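Putative type VI secretion protein (Escherichia coli, PDB 6SKI) is a type VI secretion effector phospholipase, a toxin that is loaded onto the VgrG spike and probably attacks the membrane lipids of target cells. Local coordinates at residues V238-L243 with Q429-L434; K278-T283 with R422-A427; L304-A309 with D456-Q461. All blocks are in the same frame, centred on the assembly; numbering follows the deposited sequence.

Contact 1. Residues V238-L243 with Q429-L434; sequences VRFLGL and QEAGVL
Arg-239 and Phe-240 are consecutive on strand 237-243; Arg-239 lies over the turn after helix 416-431, while Phe-240 packs on the last turn of that helix and on Val-433. The methylenes of Arg-239 run out past the carbonyl of Ala-431, with CD 3.9 Å from Ala-431 O. A bend at chi3 (45°) then turns the guanidinium so that one face lies across the peptide joining Gly-432 to Val-433. Val-433 N sits 4.0 Å above the guanidinium plane, over its centre, while Gly-432 C is displaced toward the rim. Although Arg-239 NH1 approaches Gly-432 O to 3.3 Å, the angle is too poor for a hydrogen bond. The charge is answered instead by Asp-192 of strand 184-195, which forms a salt bridge with NH2 and so helps fix the rotation of the group.

Phe-240 points its ring at the helix because CG stands anti to N and beside the carbonyl carbon (chi1 -180°). CD1 meets Ala-431 CB at 3.4 Å in an oblique approach. The CG2 branch of Val-433 is shared: it lies 3.8 Å from Phe-240 CB and 3.7 Å from Arg-239 NH2, bridging the apolar and the charged parts of the contact. Phe-194, Ala-427 and Ala-428 add to the surroundings of the aromatic ring. Gly-432, with positive phi (111°), ends the helix and brings Val-433 back toward the sheet. This is a Schellman motif closing a helix that packs on the central sheet of an alpha/beta-hydrolase-type domain.

Contact 2. Residues K278-T283 with R422-A427; sequences KVFQIT and RVMLDA
A helix laid along a sheet strand, the basic layer packing of the alpha/beta-hydrolase fold, brings Phe-280 and Ile-282 of strand 278-284 against Val-423, Met-424 and Ala-427 of helix 416-431. The two short segments run nearly antiparallel, at 169°, with their axes 9.3 Å apart at closest approach. All five side chains are buried, and the joint between them is wholly apolar.

Phe-280 is the centre of the contact. Its ring is met from the helix by three residues, two of them one turn apart: Ala-427 CB lies obliquely against CD2 at 3.4 Å, and Val-423 CG1, also oblique, is 3.9 Å from CE2. Met-424 comes from another direction. Its SD is 3.7 Å from Phe-280 CD2 and 5.1 Å from the centroid of the Phe-280 ring, 89° off the ring normal, which places the sulfur at the ring edge in a Met-aromatic contact. The ring also takes part in a cation-pi interaction with Arg-466, and Leu-304 and Val-465 pack beside it, so that helix 452-466 and strand 303-306 also border it.

Two residues further along the strand, Ile-282 directs its CG1 branch at the same helix. Ile-282 lies close to, but not in contact with, Ser-197, His-310 and Asp-245, which have the geometry of, and may form, the hydrolase's catalytic triad. Ile-282 CD1 is 4.1 Å from Val-423 CB, and Leu-306 packs against both residues. Met-424 reaches Ile-282 because its chain folds at chi2 (61°) and again at chi3. These bends carry the methyl group back past the Phe-280 edge toward the strand, where Met-424 CE rests 3.6 Å from Ile-282 CG1.

Contact 3. Residues L304-A309 with D456-Q461; sequences LALPGA and DKAIAQ
With CG trans to its backbone N (chi1 -179°), Leu-304 sends both methyl branches toward helix 452-466, while Gln-461, whose CG is anti to its own carbonyl carbon and beside the backbone N (chi1 -73°), runs its extended chain alongside the strand, from its CB at Leu-304 to its OE1 at Leu-306. The side chains of Leu-304 and Gln-461 cross at about a right angle, and Leu-304 CD1 touches the root of the glutamine, 3.9 Å from Gln-461 CB. The other branch of the leucine faces the helix backbone, with Leu-304 CD2 4.1 Å from Ala-458 O. Leu-306 approaches from further along the strand: its CD1 is 3.6 Å from Gln-461 OE1 and, more loosely, 4.4 Å from Ala-458 CB.

Strand and helix segments run roughly antiparallel, at 155°. Val-423 also packs on Leu-304, so helix 416-431 shares this leucine with helix 452-466.

Gln-461 is buried, and its NE2 is hydrogen-bonded to Gln-472 O, outside the contact. That bond ties down the amide end. Toward the strand the glutamine offers CB and OE1; across this junction, cohesion rests on van der Waals packing.

Going from the N terminus, the chain lays down strands 237-243, 278-284 and 303-306, neighbours in one parallel part of the sheet, and only much later the two helices that pack on them. Helix 416-431 returns first: its 422-427 portion closes contact 2, and its C-terminal end and the turn after it close contact 1, so contact 2 is nested within the loop of contact 1. Helix 452-466 follows and closes contact 3, which crosses both others. Contacts 1 and 2 are joined by backbone bonding of Leu-241 with Phe-280 and Lys-278; contacts 2 and 3 by bonding of Thr-283 with Leu-304 and Leu-306. Together they tie two successive helices across three adjoining strands.

Contact 1. Residues V238-L243 with Q429-L434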
# COMPACT_ATOMS: atom_id res chain seq x y z
N VAL A 238 -2.13 -16.80 -8.41
CA VAL A 238 -2.46 -15.38 -8.52
C VAL A 238 -3.02 -15.13 -9.91
O VAL A 238 -2.37 -15.44 -10.92
CB VAL A 238 -1.24 -14.49 -8.24
CG1 VAL A 238 -1.62 -13.03 -8.41
CG2 VAL A 238 -0.72 -14.73 -6.85
N ARG A 239 -4.23 -14.57 -9.97
CA ARG A 239 -4.86 -14.25 -11.24
C ARG A 239 -4.45 -12.87 -11.73
O ARG A 239 -3.93 -12.72 -12.84
CB ARG A 239 -6.38 -14.35 -11.12
CG ARG A 239 -7.09 -14.28 -12.46
CD ARG A 239 -8.59 -14.39 -12.30
NE ARG A 239 -9.10 -13.56 -11.21
CZ ARG A 239 -10.38 -13.47 -10.88
NH1 ARG A 239 -11.28 -14.16 -11.56
NH2 ARG A 239 -10.76 -12.69 -9.88
N PHE A 240 -4.68 -11.84 -10.92
CA PHE A 240 -4.36 -10.47 -11.28
C PHE A 240 -3.55 -9.81 -10.18
O PHE A 240 -3.90 -9.91 -9.00
CB PHE A 240 -5.63 -9.65 -11.54
CG PHE A 240 -5.36 -8.23 -11.93
CD1 PHE A 240 -4.81 -7.93 -13.15
CD2 PHE A 240 -5.66 -7.20 -11.06
CE1 PHE A 240 -4.56 -6.63 -13.51
CE2 PHE A 240 -5.41 -5.89 -11.42
CZ PHE A 240 -4.86 -5.61 -12.64
N LEU A 241 -2.46 -9.15 -10.57
CA LEU A 241 -1.64 -8.35 -9.67
C LEU A 241 -1.83 -6.89 -10.05
O LEU A 241 -1.39 -6.47 -11.13
CB LEU A 241 -0.18 -8.77 -9.75
CG LEU A 241 0.77 -8.23 -8.69
CD1 LEU A 241 0.31 -8.61 -7.31
CD2 LEU A 241 2.18 -8.74 -8.94
N GLY A 242 -2.47 -6.12 -9.18
CA GLY A 242 -2.69 -4.72 -9.45
C GLY A 242 -1.89 -3.82 -8.53
O GLY A 242 -2.14 -3.78 -7.33
N LEU A 243 -0.94 -3.10 -9.09
CA LEU A 243 -0.02 -2.27 -8.33
C LEU A 243 -0.23 -0.81 -8.69
O LEU A 243 -0.42 -0.48 -9.86
CB LEU A 243 1.43 -2.67 -8.60
CG LEU A 243 1.71 -4.17 -8.58
CD1 LEU A 243 3.04 -4.46 -9.24
CD2 LEU A 243 1.67 -4.72 -7.17
N GLN A 429 -10.75 -5.99 -14.67
CA GLN A 429 -11.88 -6.59 -15.36
C GLN A 429 -11.45 -7.30 -16.63
O GLN A 429 -12.06 -8.30 -17.02
CB GLN A 429 -12.92 -5.52 -15.66
CG GLN A 429 -13.80 -5.17 -14.47
CD GLN A 429 -14.47 -3.82 -14.61
OE1 GLN A 429 -14.38 -3.18 -15.66
NE2 GLN A 429 -15.14 -3.38 -13.56
N GLU A 430 -10.41 -6.79 -17.30
CA GLU A 430 -9.83 -7.55 -18.40
C GLU A 430 -9.22 -8.85 -17.91
O GLU A 430 -9.34 -9.89 -18.57
CB GLU A 430 -8.78 -6.72 -19.13
CG GLU A 430 -9.32 -5.87 -20.26
CD GLU A 430 -8.22 -5.14 -21.00
OE1 GLU A 430 -8.51 -4.09 -21.60
OE2 GLU A 430 -7.07 -5.62 -20.98
N ALA A 431 -8.56 -8.82 -16.75
CA ALA A 431 -7.95 -10.02 -16.21
C ALA A 431 -8.96 -11.07 -15.77
O ALA A 431 -8.57 -12.21 -15.50
CB ALA A 431 -7.04 -9.68 -15.03
N GLY A 432 -10.24 -10.71 -15.69
CA GLY A 432 -11.28 -11.63 -15.25
C GLY A 432 -11.88 -11.30 -13.91
O GLY A 432 -12.84 -11.95 -13.50
N VAL A 433 -11.36 -10.29 -13.20
CA VAL A 433 -11.87 -9.94 -11.89
C VAL A 433 -13.23 -9.29 -12.02
O VAL A 433 -13.48 -8.50 -12.94
CB VAL A 433 -10.88 -9.02 -11.17
CG1 VAL A 433 -11.20 -8.95 -9.70
CG2 VAL A 433 -9.46 -9.51 -11.37
N LEU A 434 -14.13 -9.62 -11.10
CA LEU A 434 -15.48 -9.06 -11.09
C LEU A 434 -15.54 -7.93 -10.07
O LEU A 434 -15.20 -8.12 -8.90
CB LEU A 434 -16.52 -10.13 -10.76
CG LEU A 434 -16.57 -11.32 -11.72
CD1 LEU A 434 -17.49 -12.38 -11.16
CD2 LEU A 434 -17.03 -10.87 -13.09

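Contact 2. Residues K278-T283 with R422-A427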
# COMPACT_ATOMS: atom_id res chain seq x y z
N LYS A 278 -2.19 -12.06 -15.14
CA LYS A 278 -2.15 -10.69 -15.62
C LYS A 278 -1.61 -9.79 -14.52
O LYS A 278 -1.99 -9.92 -13.35
CB LYS A 278 -3.54 -10.20 -16.04
CG LYS A 278 -4.18 -11.01 -17.15
CD LYS A 278 -3.41 -10.90 -18.44
CE LYS A 278 -4.30 -11.17 -19.63
NZ LYS A 278 -5.64 -10.57 -19.46
N VAL A 279 -0.69 -8.90 -14.88
CA VAL A 279 -0.12 -7.92 -13.96
C VAL A 279 -0.25 -6.55 -14.59
O VAL A 279 0.02 -6.39 -15.79
CB VAL A 279 1.35 -8.23 -13.63
CG1 VAL A 279 1.92 -7.19 -12.69
CG2 VAL A 279 1.49 -9.62 -13.03
N PHE A 280 -0.69 -5.57 -13.81
CA PHE A 280 -0.81 -4.20 -14.28
C PHE A 280 -0.33 -3.25 -13.19
O PHE A 280 -0.75 -3.37 -12.03
CB PHE A 280 -2.25 -3.86 -14.65
CG PHE A 280 -2.42 -2.51 -15.27
CD1 PHE A 280 -1.90 -2.24 -16.52
CD2 PHE A 280 -3.09 -1.50 -14.60
CE1 PHE A 280 -2.05 -0.99 -17.08
CE2 PHE A 280 -3.24 -0.26 -15.16
CZ PHE A 280 -2.72 -0.01 -16.41
N GLN A 281 0.54 -2.32 -13.56
CA GLN A 281 0.95 -1.25 -12.67
C GLN A 281 0.64 0.10 -13.29
O GLN A 281 0.87 0.32 -14.48
CB GLN A 281 2.44 -1.30 -12.33
CG GLN A 281 2.78 -0.45 -11.14
CD GLN A 281 4.21 -0.57 -10.70
OE1 GLN A 281 5.11 -0.73 -11.52
NE2 GLN A 281 4.44 -0.50 -9.40
N ILE A 282 0.13 1.01 -12.47
CA ILE A 282 0.07 2.42 -12.80
C ILE A 282 1.25 3.09 -12.11
O ILE A 282 1.70 2.62 -11.06
CB ILE A 282 -1.27 3.05 -12.39
CG1 ILE A 282 -2.42 2.14 -12.80
CG2 ILE A 282 -1.44 4.40 -13.07
CD1 ILE A 282 -3.77 2.65 -12.40
N THR A 283 1.79 4.13 -12.73
CA THR A 283 2.98 4.80 -12.22
C THR A 283 2.73 6.30 -12.20
O THR A 283 2.10 6.84 -13.10
CB THR A 283 4.20 4.44 -13.09
OG1 THR A 283 4.72 3.17 -12.69
CG2 THR A 283 5.29 5.49 -12.99
N ARG A 422 -10.32 3.96 -12.12
CA ARG A 422 -11.04 3.41 -13.27
C ARG A 422 -10.09 2.68 -14.21
O ARG A 422 -10.46 1.67 -14.81
CB ARG A 422 -11.79 4.52 -13.99
CG ARG A 422 -13.00 4.97 -13.21
CD ARG A 422 -13.46 6.35 -13.59
NE ARG A 422 -14.29 6.91 -12.54
CZ ARG A 422 -15.62 6.87 -12.54
NH1 ARG A 422 -16.26 6.29 -13.54
NH2 ARG A 422 -16.30 7.40 -11.54
N VAL A 423 -8.85 3.16 -14.33
CA VAL A 423 -7.87 2.44 -15.14
C VAL A 423 -7.55 1.09 -14.53
O VAL A 423 -7.50 0.06 -15.23
CB VAL A 423 -6.61 3.29 -15.34
CG1 VAL A 423 -5.64 2.58 -16.25
CG2 VAL A 423 -6.97 4.64 -15.92
N MET A 424 -7.33 1.05 -13.21
CA MET A 424 -7.07 -0.23 -12.56
C MET A 424 -8.29 -1.15 -12.63
O MET A 424 -8.14 -2.37 -12.76
CB MET A 424 -6.64 -0.02 -11.11
CG MET A 424 -6.09 -1.28 -10.45
SD MET A 424 -4.62 -1.97 -11.24
CE MET A 424 -3.41 -0.72 -10.88
N LEU A 425 -9.49 -0.59 -12.55
CA LEU A 425 -10.70 -1.40 -12.69
C LEU A 425 -10.78 -2.01 -14.08
O LEU A 425 -11.16 -3.18 -14.22
CB LEU A 425 -11.94 -0.56 -12.41
CG LEU A 425 -12.26 -0.17 -10.97
CD1 LEU A 425 -13.21 1.01 -10.94
CD2 LEU A 425 -12.85 -1.34 -10.23
N ASP A 426 -10.44 -1.24 -15.11
CA ASP A 426 -10.45 -1.77 -16.46
C ASP A 426 -9.44 -2.89 -16.62
O ASP A 426 -9.74 -3.94 -17.21
CB ASP A 426 -10.17 -0.65 -17.46
CG ASP A 426 -10.37 -1.08 -18.89
OD1 ASP A 426 -11.31 -1.85 -19.16
OD2 ASP A 426 -9.58 -0.65 -19.76
N ALA A 427 -8.23 -2.71 -16.07
CA ALA A 427 -7.22 -3.75 -16.16
C ALA A 427 -7.66 -5.02 -15.45
O ALA A 427 -7.55 -6.13 -16.00
CB ALA A 427 -5.90 -3.24 -15.56

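Contact 3. Residues L304-A309 with D456-Q461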
# COMPACT_ATOMS: atom_id res chain seq x y z
N LEU A 304 1.64 1.38 -16.82
CA LEU A 304 1.12 2.65 -17.31
C LEU A 304 1.65 3.78 -16.45
O LEU A 304 1.40 3.81 -15.24
CB LEU A 304 -0.41 2.66 -17.32
CG LEU A 304 -1.05 3.94 -17.83
CD1 LEU A 304 -0.72 4.15 -19.29
CD2 LEU A 304 -2.54 3.89 -17.63
N ALA A 305 2.37 4.71 -17.06
CA ALA A 305 2.78 5.93 -16.39
C ALA A 305 1.69 6.97 -16.58
O ALA A 305 1.34 7.31 -17.72
CB ALA A 305 4.11 6.43 -16.95
N LEU A 306 1.16 7.47 -15.48
CA LEU A 306 0.02 8.37 -15.53
C LEU A 306 0.35 9.66 -14.80
O LEU A 306 0.98 9.64 -13.74
CB LEU A 306 -1.22 7.71 -14.90
CG LEU A 306 -2.54 7.82 -15.66
CD1 LEU A 306 -2.32 7.60 -17.14
CD2 LEU A 306 -3.53 6.82 -15.12
N PRO A 307 -0.06 10.81 -15.35
CA PRO A 307 0.27 12.09 -14.72
C PRO A 307 -0.33 12.18 -13.32
O PRO A 307 -1.49 11.84 -13.09
CB PRO A 307 -0.36 13.11 -15.67
CG PRO A 307 -1.44 12.34 -16.35
CD PRO A 307 -0.80 11.02 -16.60
N GLY A 308 0.48 12.64 -12.39
CA GLY A 308 0.04 12.80 -11.02
C GLY A 308 1.16 12.48 -10.05
O GLY A 308 2.23 12.02 -10.43
N ALA A 309 0.88 12.72 -8.78
CA ALA A 309 1.80 12.42 -7.71
C ALA A 309 1.55 11.00 -7.21
O ALA A 309 0.83 10.22 -7.85
CB ALA A 309 1.66 13.47 -6.60
N ASP A 456 -11.46 8.59 -20.07
CA ASP A 456 -11.56 7.66 -21.18
C ASP A 456 -10.21 7.49 -21.85
O ASP A 456 -9.72 6.37 -22.02
CB ASP A 456 -12.60 8.15 -22.18
CG ASP A 456 -14.01 7.99 -21.67
OD1 ASP A 456 -14.18 7.51 -20.53
OD2 ASP A 456 -14.95 8.36 -22.41
N LYS A 457 -9.54 8.61 -22.15
CA LYS A 457 -8.23 8.53 -22.77
C LYS A 457 -7.28 7.74 -21.90
O LYS A 457 -6.60 6.81 -22.38
CB LYS A 457 -7.68 9.93 -23.05
CG LYS A 457 -6.34 9.92 -23.75
CD LYS A 457 -6.11 11.20 -24.52
CE LYS A 457 -4.69 11.27 -25.05
NZ LYS A 457 -4.37 12.63 -25.56
N ALA A 458 -7.27 8.02 -20.60
CA ALA A 458 -6.41 7.27 -19.70
C ALA A 458 -6.74 5.79 -19.75
O ALA A 458 -5.84 4.95 -19.87
CB ALA A 458 -6.54 7.80 -18.27
N ILE A 459 -8.03 5.46 -19.73
CA ILE A 459 -8.41 4.05 -19.83
C ILE A 459 -7.90 3.47 -21.13
O ILE A 459 -7.29 2.39 -21.14
CB ILE A 459 -9.94 3.90 -19.69
CG1 ILE A 459 -10.36 4.03 -18.23
CG2 ILE A 459 -10.39 2.56 -20.25
CD1 ILE A 459 -11.75 4.56 -18.04
N ALA A 460 -8.04 4.21 -22.23
CA ALA A 460 -7.53 3.72 -23.50
C ALA A 460 -6.03 3.52 -23.41
O ALA A 460 -5.50 2.49 -23.87
CB ALA A 460 -7.88 4.69 -24.62
N GLN A 461 -5.33 4.45 -22.76
CA GLN A 461 -3.89 4.30 -22.60
C GLN A 461 -3.57 3.01 -21.88
O GLN A 461 -2.67 2.27 -22.30
CB GLN A 461 -3.31 5.50 -21.85
CG GLN A 461 -3.27 6.76 -22.68
CD GLN A 461 -2.73 7.93 -21.91
OE1 GLN A 461 -2.30 7.79 -20.77
NE2 GLN A 461 -2.74 9.10 -22.53